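Local atomic coordinates of Ion-channel modulator raklp (Rhipicephalus appendiculatus, PDB entry 2W8X), a protein that probably modulates host ion channels as a tick salivary protein of highly modified Kunitz/BPTI fold, activating maxiK potassium channels. Residues 2-16 / 44-56. Sequence-based numbering, arbitrary orientation. Where two conformers were deposited one is given.
Sequences NCNKREGPCSQRSLC and GGYRDNCNSHSSS
Cys3 and Lys5 flank an isolated antiparallel bridge in which Asn4 and Asn49 form a non-hydrogen-bonded pair: Cys50 N donates to Cys3 O at 2.9 Å, and Lys5 N to Asp48 O at 2.8 Å. Beside it the Cys10–Cys50 disulfide joins the two loops covalently; Ser14 OG, hydrogen-bonded to Ser11 O, is small enough to lie against Cys50 CB at 3.3 Å. Lys5 suits its place by being long and flexible: bent at chi2 (-147°) and chi3 (-92°), its chain passes Cys50 and lays CE near Asn49 O, so that NZ hydrogen-bonds to Ser52 OG (3.0 Å), to Ser54 OG of the second subunit and to a water held by Cys50 O. An alanine here would remove the ammonium and is likely to leave Ser52 OG without this donor and that water less firmly held. Arg6 lends aliphatic carbon, CG and CD covering the Asp48 carboxylate, for its NE stays 4.4 Å from Asp48 OD2, beyond a salt bridge; Asp48 OD1 is hydrogen-bonded to Ser55 OG of the second subunit. Leu15 O lies at the edge of the His53 ring, near its plane, and accepts from NE2 at 3.0 Å, a bent bond (138°) for which the imidazole supplies the N-H. Loop 2-10 meets residues 47-52, while the start of helix 14-17 meets residues 50-53, with strand 31-35 touching Asn51 and helix 56-70 packing against His53.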
# COMPACT_ATOMS: atom_id res chain seq x y z
N ASN A 2 3.49 7.64 11.89
CA ASN A 2 3.40 6.18 12.04
C ASN A 2 4.02 5.46 10.87
O ASN A 2 3.84 5.88 9.72
CB ASN A 2 1.95 5.79 12.17
CG ASN A 2 1.75 4.31 12.28
OD1 ASN A 2 2.40 3.65 13.10
ND2 ASN A 2 0.87 3.77 11.44
N CYS A 3 4.70 4.36 11.16
CA CYS A 3 5.21 3.44 10.17
C CYS A 3 4.66 2.01 10.25
O CYS A 3 5.02 1.18 9.43
CB CYS A 3 6.73 3.38 10.23
SG CYS A 3 7.55 4.93 9.73
N ASN A 4 3.88 1.71 11.29
CA ASN A 4 3.35 0.36 11.50
C ASN A 4 1.90 0.32 11.02
O ASN A 4 1.01 0.83 11.69
CB ASN A 4 3.44 0.01 13.00
CG ASN A 4 3.04 -1.38 13.29
OD1 ASN A 4 2.36 -2.03 12.48
ND2 ASN A 4 3.46 -1.88 14.47
N LYS A 5 1.72 -0.30 9.85
CA LYS A 5 0.41 -0.47 9.22
C LYS A 5 -0.61 -1.19 10.04
O LYS A 5 -1.81 -1.04 9.80
CB LYS A 5 0.56 -1.23 7.87
CG LYS A 5 1.12 -0.39 6.89
CD LYS A 5 0.64 -0.64 5.45
CE LYS A 5 1.53 -1.55 4.83
NZ LYS A 5 1.64 -1.43 3.30
N ARG A 6 -0.15 -2.05 10.95
CA ARG A 6 -1.06 -2.79 11.84
C ARG A 6 -1.58 -1.96 12.94
O ARG A 6 -2.63 -2.31 13.50
CB ARG A 6 -0.35 -3.96 12.49
CG ARG A 6 -0.27 -5.13 11.66
CD ARG A 6 0.21 -6.32 12.45
NE ARG A 6 -0.89 -6.98 13.14
CZ ARG A 6 -0.76 -8.03 13.95
NH1 ARG A 6 0.44 -8.54 14.22
NH2 ARG A 6 -1.85 -8.56 14.51
N GLU A 7 -0.86 -0.91 13.32
CA GLU A 7 -1.20 -0.14 14.50
C GLU A 7 -1.84 1.23 14.21
O GLU A 7 -2.44 1.86 15.11
CB GLU A 7 0.03 -0.07 15.45
CG GLU A 7 0.42 -1.46 16.02
CD GLU A 7 1.45 -1.44 17.23
OE1 GLU A 7 1.66 -0.38 17.83
OE2 GLU A 7 2.01 -2.52 17.56
N GLY A 8 -1.79 1.68 12.96
CA GLY A 8 -2.39 2.93 12.57
C GLY A 8 -2.30 3.20 11.08
O GLY A 8 -1.75 2.40 10.36
N PRO A 9 -2.87 4.32 10.63
CA PRO A 9 -2.85 4.61 9.21
C PRO A 9 -1.50 5.08 8.72
O PRO A 9 -0.63 5.45 9.51
CB PRO A 9 -3.84 5.76 9.08
CG PRO A 9 -3.86 6.39 10.36
CD PRO A 9 -3.65 5.32 11.37
N CYS A 10 -1.35 5.03 7.40
CA CYS A 10 -0.14 5.47 6.77
C CYS A 10 -0.41 6.74 6.03
O CYS A 10 -1.17 6.76 5.06
CB CYS A 10 0.33 4.43 5.74
SG CYS A 10 0.85 2.85 6.51
N SER A 11 0.26 7.78 6.44
CA SER A 11 0.19 9.05 5.71
C SER A 11 0.93 8.96 4.39
O SER A 11 1.76 8.07 4.18
CB SER A 11 0.80 10.16 6.57
OG SER A 11 2.20 10.00 6.70
N GLN A 12 0.69 9.94 3.51
CA GLN A 12 1.40 9.97 2.25
C GLN A 12 2.91 10.09 2.46
O GLN A 12 3.69 9.46 1.71
CB GLN A 12 0.81 11.03 1.29
CG GLN A 12 -0.68 10.86 1.01
CD GLN A 12 -1.05 9.57 0.29
OE1 GLN A 12 -0.41 9.18 -0.68
NE2 GLN A 12 -2.10 8.90 0.76
N ARG A 13 3.36 10.81 3.51
CA ARG A 13 4.77 10.89 3.84
C ARG A 13 5.34 9.52 4.29
O ARG A 13 6.43 9.15 3.88
CB ARG A 13 5.04 11.90 4.96
CG ARG A 13 4.96 13.32 4.50
CD ARG A 13 5.36 14.28 5.63
NE ARG A 13 6.77 14.19 5.94
CZ ARG A 13 7.36 14.68 7.03
NH1 ARG A 13 6.66 15.33 7.97
NH2 ARG A 13 8.66 14.52 7.20
N SER A 14 4.58 8.78 5.09
CA SER A 14 5.05 7.53 5.66
C SER A 14 5.33 6.47 4.59
O SER A 14 6.19 5.63 4.77
CB SER A 14 4.04 7.00 6.68
OG SER A 14 2.93 6.35 6.06
N LEU A 15 4.60 6.54 3.48
CA LEU A 15 4.80 5.63 2.34
C LEU A 15 6.23 5.67 1.78
O LEU A 15 6.70 4.70 1.19
CB LEU A 15 3.84 5.97 1.19
CG LEU A 15 2.35 5.93 1.46
CD1 LEU A 15 1.59 6.38 0.20
CD2 LEU A 15 1.91 4.55 1.93
N CYS A 16 6.90 6.81 1.95
CA CYS A 16 8.17 7.07 1.31
C CYS A 16 9.31 7.35 2.30
O CYS A 16 10.48 7.08 1.98
CB CYS A 16 8.01 8.25 0.36
SG CYS A 16 6.64 8.05 -0.80
N GLY A 44 11.38 -5.94 -2.78
CA GLY A 44 11.24 -6.44 -1.41
C GLY A 44 10.52 -5.44 -0.54
O GLY A 44 10.62 -4.22 -0.71
N GLY A 45 9.79 -5.96 0.44
CA GLY A 45 9.23 -5.08 1.50
C GLY A 45 8.71 -5.89 2.66
O GLY A 45 8.42 -7.08 2.51
N TYR A 46 8.60 -5.24 3.83
CA TYR A 46 7.99 -5.83 5.01
C TYR A 46 6.51 -5.46 5.05
O TYR A 46 6.14 -4.28 4.94
CB TYR A 46 8.72 -5.37 6.27
CG TYR A 46 10.15 -5.88 6.34
CD1 TYR A 46 10.45 -7.13 6.83
CD2 TYR A 46 11.20 -5.07 5.92
CE1 TYR A 46 11.77 -7.56 6.86
CE2 TYR A 46 12.49 -5.50 5.95
CZ TYR A 46 12.77 -6.74 6.42
OH TYR A 46 14.13 -7.15 6.49
N ARG A 47 5.67 -6.48 5.24
CA ARG A 47 4.22 -6.40 4.99
C ARG A 47 3.48 -5.37 5.84
O ARG A 47 2.42 -4.88 5.43
CB ARG A 47 3.56 -7.77 5.17
CG ARG A 47 3.86 -8.75 4.06
CD ARG A 47 3.14 -10.06 4.29
NE ARG A 47 3.23 -10.93 3.11
CZ ARG A 47 2.84 -12.18 3.10
NH1 ARG A 47 2.34 -12.73 4.21
NH2 ARG A 47 2.97 -12.90 2.00
N ASP A 48 3.99 -5.08 7.03
CA ASP A 48 3.34 -4.15 7.92
C ASP A 48 4.09 -2.81 8.06
O ASP A 48 3.77 -2.00 8.95
CB ASP A 48 3.09 -4.79 9.28
CG ASP A 48 2.07 -5.88 9.22
OD1 ASP A 48 1.10 -5.72 8.45
OD2 ASP A 48 2.21 -6.88 9.97
N ASN A 49 5.05 -2.55 7.18
CA ASN A 49 5.75 -1.28 7.12
C ASN A 49 5.02 -0.36 6.16
O ASN A 49 4.70 -0.77 5.04
CB ASN A 49 7.19 -1.58 6.66
CG ASN A 49 8.14 -0.39 6.67
OD1 ASN A 49 7.76 0.76 6.39
ND2 ASN A 49 9.41 -0.66 7.02
N CYS A 50 4.73 0.88 6.57
CA CYS A 50 4.06 1.82 5.67
C CYS A 50 4.82 1.99 4.33
O CYS A 50 4.19 2.22 3.29
CB CYS A 50 3.86 3.18 6.32
SG CYS A 50 2.57 3.22 7.59
N ASN A 51 6.14 1.89 4.36
CA ASN A 51 6.95 1.88 3.15
C ASN A 51 7.10 0.46 2.64
O ASN A 51 8.15 -0.19 2.74
CB ASN A 51 8.28 2.59 3.37
CG ASN A 51 9.14 2.68 2.13
OD1 ASN A 51 8.76 2.27 1.00
ND2 ASN A 51 10.32 3.29 2.31
N SER A 52 5.98 -0.04 2.12
CA SER A 52 5.89 -1.34 1.40
C SER A 52 4.75 -1.17 0.43
O SER A 52 3.70 -0.60 0.78
CB SER A 52 5.64 -2.55 2.33
OG SER A 52 4.41 -2.49 3.02
N HIS A 53 4.99 -1.59 -0.80
CA HIS A 53 4.12 -1.25 -1.94
C HIS A 53 3.79 -2.50 -2.73
O HIS A 53 4.62 -3.39 -2.86
CB HIS A 53 4.83 -0.22 -2.82
CG HIS A 53 5.22 1.02 -2.07
ND1 HIS A 53 4.49 2.19 -2.14
CD2 HIS A 53 6.26 1.26 -1.24
CE1 HIS A 53 5.08 3.10 -1.38
NE2 HIS A 53 6.14 2.56 -0.80
N SER A 54 2.57 -2.56 -3.26
CA SER A 54 2.09 -3.76 -3.94
C SER A 54 2.63 -4.00 -5.35
O SER A 54 2.53 -5.11 -5.87
CB SER A 54 0.58 -3.76 -3.96
OG SER A 54 0.06 -2.60 -4.59
N SER A 55 3.19 -2.96 -5.95
CA SER A 55 3.81 -3.06 -7.28
C SER A 55 4.86 -1.98 -7.46
O SER A 55 4.87 -0.99 -6.74
CB SER A 55 2.75 -2.91 -8.37
OG SER A 55 2.22 -1.56 -8.42
N SER A 56 5.74 -2.16 -8.45
CA SER A 56 6.72 -1.14 -8.80
C SER A 56 6.01 0.14 -9.23
O SER A 56 6.41 1.23 -8.82
CB SER A 56 7.71 -1.63 -9.88
OG SER A 56 8.62 -0.60 -10.29
O HOH W 1 1.66 1.28 2.54